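PDB 3P43: putative uncharacterized protein from Methanosarcina barkeri str. Fusaro, which probably acts as a manganese-dependent 3'-phosphoesterase of the LigD family that heals 3' ends of DNA during strand-break repair. Local coordinates for residues F46-D51 with K55-P60; E117-L122 with K128-L133. All coordinates share one frame; numbering follows the deposited sequence.

Contact 1: F46-D51 with K55-P60; sequences FRLEMD and KSWAVP
Phe46 and Trp57 exchange two backbone hydrogen bonds, Phe46 N to Trp57 O and Trp57 N to Phe46 O, each 2.8 Å. Leu48 and Lys55 exchange two more; the one from Lys55 N to Leu48 O is the most bent, at 137°. Between them Arg47 and Ser56 form a non-hydrogen-bonded pair, where Arg47 CA lies 3.2 Å from Lys55 O in a CA-H...O contact. These strands, 42-50 and 53-59, make a beta hairpin in the curled sheet of the LigD phosphoesterase beta barrel.

The polar side-chain bond lies on the Arg47 face. Arg47 NH1 donates to Ser56 OG at 2.9 Å, with the hydroxyl in the guanidinium plane. Arg47 NE is hydrogen-bonded to Gln35 OE1, and the side chain lies about 5 Å from the bound manganese and from a phosphate that probably came from the crystallisation liquor. Ser56 OG is also hydrogen-bonded to Leu54 O.

The apolar contacts lie on the other face. With CG of Phe46 anti to the backbone N (chi1 176°), the ring runs alongside the indole, Phe46 CD2 3.9 Å from Trp57 CE3. Leu48 CD1 comes obliquely to the indole, 3.9 Å from Trp57 CZ3. Phe147 and Trp145 also pack against Phe46 and Trp57, respectively.

Contact 2: E117-L122 with K128-L133; sequences EIVVSL and KGIYVL
One face of the Tyr131 ring carries Leu122. Methyl CD1 of Leu122 sits 3.9 Å from the ring centroid and 24° off the ring normal, a CH-pi contact. It is shifted toward the rim and comes within 3.6 Å of Tyr131 CD2. The two side chains cross at about a right angle. Gly129 O and Lys128 C lie at the edge of the ring, in its plane. Leu122 CG is anti to its carbonyl carbon (chi1 -56°), which brings the isobutyl group over the ring. Beyond the contact, Tyr131 OH is hydrogen-bonded to Pro64 O.

The backbones form an antiparallel hairpin of strands 117-123 and 130-135. Ile118 with Leu133, Val120 with Tyr131 and Leu122 with Gly129 each share two N-H...O bonds. The bond from Leu133 N to Ile118 O is almost straight, at 176°. At the Gly129 end the geometry changes. Leu122 N reaches Gly129 O over 2.9 Å from above the carbonyl plane. Here the chain turns a corner, and Gly129 has a positive phi, a conformation that glycine adopts readily.

On the opposite face of the sheet, Val119 CG1 touches Ile130 CG2 at 3.5 Å. Val119 CG2 and Val132 CG1 meet more loosely, at 4.2 Å. On the Tyr131 face, Ile118 and Leu133 pack at their CB atoms, and Val120 CG2 lies near Tyr131 CB.

Across the contact, all the hydrogen bonds run between main-chain atoms. They set the register, while apolar side chains meet on both faces, with one CH-pi contact on the Tyr131 face. Ile118, Val120, Leu122, Tyr131 and Leu133 are all buried, consistent with this face turning to the barrel interior, where Phe46 and Leu48 of strand 42-50 meet it.

From the N terminus, contact 1 comes first. It closes the short turn between strands 42-50 and 53-59. The chain then runs through strands 70-80, 88-90 and 98-114 before contact 2 closes the turn between strands 117-123 and 130-135. The two hairpins are in series and neither encloses the other. Their centres lie 12 Å apart, yet they meet inside the curled sheet. Trp57 CZ2 packs 3.7 Å from Leu133 CD1, and Trp57 CH2 packs 3.8 Å from Ile118 CD1. Strand 70-80 pairs with 53-59, and strand 145-149 joins 70-80 to 130-135. The manganese site, His37, His43 and Asp45, lies just before contact 1 in the chain.

Contact 1: F46-D51 with K55-P60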
ATOM      1  N   PHE A  46      -1.951  -1.639  -0.059  1.00 14.80           N
ATOM      2  CA  PHE A  46      -1.363  -0.388   0.383  1.00 14.66           C
ATOM      3  C   PHE A  46      -1.313   0.580  -0.803  1.00 15.83           C
ATOM      4  O   PHE A  46      -0.730   0.265  -1.837  1.00 14.05           O
ATOM      5  CB  PHE A  46       0.044  -0.639   0.939  1.00 13.89           C
ATOM      6  CG  PHE A  46       0.760   0.609   1.341  1.00 12.66           C
ATOM      7  CD1 PHE A  46       0.437   1.257   2.519  1.00 12.05           C
ATOM      8  CD2 PHE A  46       1.749   1.141   0.537  1.00 13.31           C
ATOM      9  CE1 PHE A  46       1.087   2.411   2.888  1.00 14.41           C
ATOM     10  CE2 PHE A  46       2.406   2.296   0.904  1.00 15.29           C
ATOM     11  CZ  PHE A  46       2.071   2.936   2.078  1.00 11.95           C
ATOM     12  N   ARG A  47      -1.930   1.747  -0.652  1.00 13.58           N
ATOM     13  CA  ARG A  47      -2.072   2.683  -1.763  1.00 14.83           C
ATOM     14  C   ARG A  47      -1.600   4.086  -1.411  1.00 15.95           C
ATOM     15  O   ARG A  47      -1.940   4.619  -0.354  1.00 15.78           O
ATOM     16  CB  ARG A  47      -3.529   2.759  -2.215  1.00 15.82           C
ATOM     17  CG  ARG A  47      -4.196   1.421  -2.457  1.00 17.55           C
ATOM     18  CD  ARG A  47      -5.579   1.633  -3.037  1.00 17.15           C
ATOM     19  NE  ARG A  47      -6.422   0.467  -2.847  1.00 20.91           N
ATOM     20  CZ  ARG A  47      -6.359  -0.621  -3.602  1.00 18.79           C
ATOM     21  NH1 ARG A  47      -5.486  -0.682  -4.598  1.00 21.15           N
ATOM     22  NH2 ARG A  47      -7.167  -1.644  -3.356  1.00 18.55           N
ATOM     23  N   LEU A  48      -0.837   4.685  -2.319  1.00 14.78           N
ATOM     24  CA  LEU A  48      -0.343   6.048  -2.155  1.00 15.59           C
ATOM     25  C   LEU A  48      -0.872   6.918  -3.283  1.00 14.87           C
ATOM     26  O   LEU A  48      -0.797   6.540  -4.457  1.00 12.62           O
ATOM     27  CB  LEU A  48       1.186   6.076  -2.208  1.00 15.24           C
ATOM     28  CG  LEU A  48       1.980   5.461  -1.061  1.00 14.08           C
ATOM     29  CD1 LEU A  48       3.456   5.393  -1.431  1.00 14.07           C
ATOM     30  CD2 LEU A  48       1.780   6.250   0.227  1.00 16.13           C
ATOM     31  N   GLU A  49      -1.404   8.082  -2.935  1.00 12.83           N
ATOM     32  CA  GLU A  49      -1.850   9.020  -3.957  1.00 17.38           C
ATOM     33  C   GLU A  49      -0.647   9.663  -4.619  1.00 17.43           C
ATOM     34  O   GLU A  49       0.131  10.363  -3.970  1.00 18.95           O
ATOM     35  CB  GLU A  49      -2.758  10.108  -3.383  1.00 17.85           C
ATOM     36  CG  GLU A  49      -3.116  11.175  -4.414  1.00 24.69           C
ATOM     37  CD  GLU A  49      -3.995  12.275  -3.856  1.00 26.64           C
ATOM     38  OE1 GLU A  49      -4.570  12.084  -2.762  1.00 26.75           O
ATOM     39  OE2 GLU A  49      -4.117  13.330  -4.517  1.00 27.55           O
ATOM     40  N   MET A  50      -0.491   9.389  -5.910  1.00 18.32           N
ATOM     41  CA  MET A  50       0.521  10.021  -6.739  1.00 19.98           C
ATOM     42  C   MET A  50      -0.136  10.412  -8.051  1.00 20.97           C
ATOM     43  O   MET A  50      -0.880   9.623  -8.631  1.00 20.86           O
ATOM     44  CB  MET A  50       1.653   9.035  -7.037  1.00 25.06           C
ATOM     45  CG  MET A  50       2.225   8.336  -5.817  1.00 27.53           C
ATOM     46  SD  MET A  50       3.816   9.020  -5.326  1.00 29.19           S
ATOM     47  CE  MET A  50       4.266   7.923  -3.995  1.00 23.64           C
ATOM     48  N   ASP A  51       0.140  11.623  -8.519  1.00 22.28           N
ATOM     49  CA  ASP A  51      -0.312  12.058  -9.834  1.00 24.41           C
ATOM     50  C   ASP A  51      -1.797  11.794 -10.064  1.00 21.70           C
ATOM     51  O   ASP A  51      -2.197  11.370 -11.144  1.00 19.82           O
ATOM     52  CB  ASP A  51       0.514  11.377 -10.924  1.00 26.47           C
ATOM     53  CG  ASP A  51       1.960  11.852 -10.945  1.00 31.13           C
ATOM     54  OD1 ASP A  51       2.191  13.044 -11.251  1.00 29.24           O
ATOM     55  OD2 ASP A  51       2.866  11.035 -10.661  1.00 30.75           O
ATOM     56  N   LYS A  55      -1.286   4.741  -6.505  1.00 11.49           N
ATOM     57  CA  LYS A  55      -0.280   3.726  -6.807  1.00 14.34           C
ATOM     58  C   LYS A  55      -0.411   2.653  -5.735  1.00 14.85           C
ATOM     59  O   LYS A  55      -0.503   2.974  -4.548  1.00 10.94           O
ATOM     60  CB  LYS A  55       1.127   4.332  -6.806  1.00 14.38           C
ATOM     61  CG  LYS A  55       2.192   3.446  -7.454  1.00 15.92           C
ATOM     62  CD  LYS A  55       3.568   4.114  -7.407  1.00 20.64           C
ATOM     63  CE  LYS A  55       4.665   3.180  -7.898  1.00 24.92           C
ATOM     64  NZ  LYS A  55       4.466   2.773  -9.317  1.00 22.72           N
ATOM     65  N   SER A  56      -0.422   1.385  -6.144  1.00 14.57           N
ATOM     66  CA  SER A  56      -0.889   0.325  -5.250  1.00 14.54           C
ATOM     67  C   SER A  56       0.029  -0.887  -5.137  1.00 16.73           C
ATOM     68  O   SER A  56       0.684  -1.277  -6.108  1.00 16.53           O
ATOM     69  CB  SER A  56      -2.288  -0.136  -5.673  1.00 16.60           C
ATOM     70  OG  SER A  56      -3.224   0.915  -5.547  1.00 15.91           O
ATOM     71  N   TRP A  57       0.050  -1.479  -3.944  1.00 13.66           N
ATOM     72  CA  TRP A  57       0.805  -2.701  -3.675  1.00 15.83           C
ATOM     73  C   TRP A  57      -0.046  -3.670  -2.871  1.00 20.11           C
ATOM     74  O   TRP A  57      -0.763  -3.257  -1.957  1.00 17.84           O
ATOM     75  CB  TRP A  57       2.074  -2.408  -2.865  1.00 16.79           C
ATOM     76  CG  TRP A  57       3.140  -1.609  -3.573  1.00 13.46           C
ATOM     77  CD1 TRP A  57       4.254  -2.095  -4.190  1.00 14.62           C
ATOM     78  CD2 TRP A  57       3.201  -0.182  -3.701  1.00 13.71           C
ATOM     79  NE1 TRP A  57       5.004  -1.061  -4.702  1.00 16.96           N
ATOM     80  CE2 TRP A  57       4.378   0.125  -4.413  1.00 17.52           C
ATOM     81  CE3 TRP A  57       2.375   0.870  -3.276  1.00 13.93           C
ATOM     82  CZ2 TRP A  57       4.743   1.435  -4.724  1.00 15.85           C
ATOM     83  CZ3 TRP A  57       2.738   2.167  -3.585  1.00 15.05           C
ATOM     84  CH2 TRP A  57       3.914   2.439  -4.298  1.00 12.09           C
ATOM     85  N   ALA A  58       0.037  -4.955  -3.212  1.00 15.68           N
ATOM     86  CA  ALA A  58      -0.544  -6.010  -2.389  1.00 17.05           C
ATOM     87  C   ALA A  58       0.493  -6.510  -1.378  1.00 16.98           C
ATOM     88  O   ALA A  58       1.586  -6.932  -1.752  1.00 15.76           O
ATOM     89  CB  ALA A  58      -1.015  -7.154  -3.259  1.00 15.66           C
ATOM     90  N   VAL A  59       0.147  -6.437  -0.098  1.00 18.45           N
ATOM     91  CA  VAL A  59       1.006  -6.917   0.977  1.00 17.12           C
ATOM     92  C   VAL A  59       0.317  -8.096   1.660  1.00 16.29           C
ATOM     93  O   VAL A  59      -0.758  -7.935   2.234  1.00 18.62           O
ATOM     94  CB  VAL A  59       1.253  -5.804   2.020  1.00 18.89           C
ATOM     95  CG1 VAL A  59       2.347  -6.214   2.998  1.00 17.72           C
ATOM     96  CG2 VAL A  59       1.617  -4.500   1.324  1.00 18.14           C
ATOM     97  N   PRO A  60       0.928  -9.288   1.591  1.00 19.73           N
ATOM     98  CA  PRO A  60       0.320 -10.516   2.130  1.00 20.33           C
ATOM     99  C   PRO A  60       0.146 -10.554   3.655  1.00 21.36           C
ATOM    100  O   PRO A  60      -0.435 -11.505   4.168  1.00 23.88           O
ATOM    101  CB  PRO A  60       1.274 -11.624   1.663  1.00 20.35           C
ATOM    102  CG  PRO A  60       2.552 -10.921   1.303  1.00 22.38           C
ATOM    103  CD  PRO A  60       2.162  -9.560   0.833  1.00 20.28           C
TER

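Contact 2: E117-L122 with K128-L133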
ATOM      1  N   GLU A 117      12.679   3.119  -5.640  1.00 14.34           N
ATOM      2  CA  GLU A 117      12.636   3.486  -4.235  1.00 17.60           C
ATOM      3  C   GLU A 117      11.626   4.578  -3.955  1.00 18.91           C
ATOM      4  O   GLU A 117      11.520   5.549  -4.704  1.00 17.42           O
ATOM      5  CB  GLU A 117      14.023   3.897  -3.734  1.00 21.14           C
ATOM      6  CG  GLU A 117      14.082   4.146  -2.229  1.00 22.56           C
ATOM      7  CD  GLU A 117      15.482   4.508  -1.740  1.00 32.39           C
ATOM      8  OE1 GLU A 117      16.405   4.620  -2.577  1.00 38.57           O
ATOM      9  OE2 GLU A 117      15.658   4.681  -0.516  1.00 33.30           O
ATOM     10  N   ILE A 118      10.876   4.391  -2.873  1.00 15.54           N
ATOM     11  CA  ILE A 118       9.905   5.370  -2.413  1.00 16.71           C
ATOM     12  C   ILE A 118      10.000   5.502  -0.899  1.00 18.13           C
ATOM     13  O   ILE A 118       9.983   4.504  -0.177  1.00 18.20           O
ATOM     14  CB  ILE A 118       8.473   4.987  -2.829  1.00 17.77           C
ATOM     15  CG1 ILE A 118       8.374   4.938  -4.358  1.00 21.55           C
ATOM     16  CG2 ILE A 118       7.471   5.973  -2.253  1.00 18.50           C
ATOM     17  CD1 ILE A 118       7.002   4.590  -4.893  1.00 17.87           C
ATOM     18  N   VAL A 119      10.128   6.736  -0.425  1.00 16.02           N
ATOM     19  CA  VAL A 119      10.177   7.001   1.005  1.00 14.85           C
ATOM     20  C   VAL A 119       9.118   8.039   1.342  1.00 15.25           C
ATOM     21  O   VAL A 119       9.073   9.105   0.733  1.00 19.25           O
ATOM     22  CB  VAL A 119      11.554   7.528   1.441  1.00 17.11           C
ATOM     23  CG1 VAL A 119      11.614   7.662   2.967  1.00 17.67           C
ATOM     24  CG2 VAL A 119      12.659   6.618   0.932  1.00 17.50           C
ATOM     25  N   VAL A 120       8.267   7.727   2.308  1.00 13.59           N
ATOM     26  CA  VAL A 120       7.149   8.601   2.651  1.00 15.66           C
ATOM     27  C   VAL A 120       6.965   8.731   4.160  1.00 16.82           C
ATOM     28  O   VAL A 120       7.269   7.810   4.912  1.00 16.38           O
ATOM     29  CB  VAL A 120       5.837   8.076   2.050  1.00 14.38           C
ATOM     30  CG1 VAL A 120       5.918   8.061   0.546  1.00 14.74           C
ATOM     31  CG2 VAL A 120       5.537   6.676   2.586  1.00 16.61           C
ATOM     32  N   SER A 121       6.474   9.882   4.603  1.00 15.66           N
ATOM     33  CA  SER A 121       6.110  10.039   6.002  1.00 16.80           C
ATOM     34  C   SER A 121       4.595   9.927   6.137  1.00 17.90           C
ATOM     35  O   SER A 121       3.855  10.779   5.647  1.00 14.37           O
ATOM     36  CB  SER A 121       6.599  11.376   6.548  1.00 19.73           C
ATOM     37  OG  SER A 121       6.270  11.499   7.915  1.00 23.49           O
ATOM     38  N   LEU A 122       4.140   8.867   6.794  1.00 13.49           N
ATOM     39  CA  LEU A 122       2.711   8.592   6.902  1.00 17.45           C
ATOM     40  C   LEU A 122       2.076   9.197   8.152  1.00 19.62           C
ATOM     41  O   LEU A 122       2.678   9.213   9.227  1.00 19.28           O
ATOM     42  CB  LEU A 122       2.457   7.083   6.891  1.00 16.53           C
ATOM     43  CG  LEU A 122       3.004   6.279   5.712  1.00 15.64           C
ATOM     44  CD1 LEU A 122       2.538   4.840   5.823  1.00 13.27           C
ATOM     45  CD2 LEU A 122       2.553   6.875   4.404  1.00 13.53           C
ATOM     46  N   LYS A 128       2.176   5.426  11.370  1.00 16.38           N
ATOM     47  CA  LYS A 128       2.727   6.764  11.519  1.00 20.82           C
ATOM     48  C   LYS A 128       4.237   6.740  11.333  1.00 19.43           C
ATOM     49  O   LYS A 128       4.906   5.794  11.739  1.00 25.27           O
ATOM     50  CB  LYS A 128       2.398   7.333  12.897  1.00 21.62           C
ATOM     51  CG  LYS A 128       0.930   7.363  13.233  1.00 23.10           C
ATOM     52  CD  LYS A 128       0.724   7.805  14.670  1.00 27.58           C
ATOM     53  CE  LYS A 128      -0.752   7.843  15.036  1.00 25.51           C
ATOM     54  NZ  LYS A 128      -1.375   6.505  14.857  1.00 30.54           N
ATOM     55  N   GLY A 129       4.772   7.791  10.724  1.00 17.47           N
ATOM     56  CA  GLY A 129       6.207   7.925  10.580  1.00 19.88           C
ATOM     57  C   GLY A 129       6.718   7.486   9.224  1.00 19.50           C
ATOM     58  O   GLY A 129       5.942   7.246   8.297  1.00 13.12           O
ATOM     59  N   ILE A 130       8.035   7.361   9.113  1.00 17.70           N
ATOM     60  CA  ILE A 130       8.651   7.133   7.817  1.00 17.43           C
ATOM     61  C   ILE A 130       8.623   5.669   7.402  1.00 18.46           C
ATOM     62  O   ILE A 130       9.030   4.789   8.152  1.00 19.11           O
ATOM     63  CB  ILE A 130      10.088   7.684   7.765  1.00 21.55           C
ATOM     64  CG1 ILE A 130      10.111   9.138   8.250  1.00 21.46           C
ATOM     65  CG2 ILE A 130      10.645   7.585   6.349  1.00 16.43           C
ATOM     66  CD1 ILE A 130      11.505   9.694   8.441  1.00 24.78           C
ATOM     67  N   TYR A 131       8.122   5.431   6.195  1.00 17.18           N
ATOM     68  CA  TYR A 131       8.043   4.100   5.617  1.00 15.35           C
ATOM     69  C   TYR A 131       8.810   4.063   4.306  1.00 15.69           C
ATOM     70  O   TYR A 131       8.894   5.073   3.609  1.00 16.90           O
ATOM     71  CB  TYR A 131       6.581   3.708   5.393  1.00 15.63           C
ATOM     72  CG  TYR A 131       5.898   3.269   6.658  1.00 15.44           C
ATOM     73  CD1 TYR A 131       5.590   1.934   6.872  1.00 12.43           C
ATOM     74  CD2 TYR A 131       5.582   4.186   7.657  1.00 18.27           C
ATOM     75  CE1 TYR A 131       4.977   1.523   8.039  1.00 17.36           C
ATOM     76  CE2 TYR A 131       4.963   3.784   8.828  1.00 15.65           C
ATOM     77  CZ  TYR A 131       4.670   2.450   9.015  1.00 15.54           C
ATOM     78  OH  TYR A 131       4.060   2.032  10.173  1.00 18.96           O
ATOM     79  N   VAL A 132       9.370   2.902   3.976  1.00 15.52           N
ATOM     80  CA  VAL A 132      10.223   2.762   2.801  1.00 16.82           C
ATOM     81  C   VAL A 132       9.772   1.605   1.913  1.00 14.89           C
ATOM     82  O   VAL A 132       9.453   0.519   2.400  1.00 14.94           O
ATOM     83  CB  VAL A 132      11.716   2.554   3.206  1.00 20.54           C
ATOM     84  CG1 VAL A 132      12.629   2.543   1.976  1.00 18.67           C
ATOM     85  CG2 VAL A 132      12.165   3.635   4.180  1.00 17.34           C
ATOM     86  N   LEU A 133       9.729   1.859   0.609  1.00 15.58           N
ATOM     87  CA  LEU A 133       9.515   0.813  -0.386  1.00 15.55           C
ATOM     88  C   LEU A 133      10.725   0.749  -1.316  1.00 18.52           C
ATOM     89  O   LEU A 133      11.077   1.745  -1.953  1.00 17.71           O
ATOM     90  CB  LEU A 133       8.247   1.090  -1.196  1.00 16.46           C
ATOM     91  CG  LEU A 133       6.916   0.916  -0.451  1.00 15.81           C
ATOM     92  CD1 LEU A 133       5.796   1.646  -1.162  1.00 21.19           C
ATOM     93  CD2 LEU A 133       6.580  -0.553  -0.289  1.00 16.10           C
TER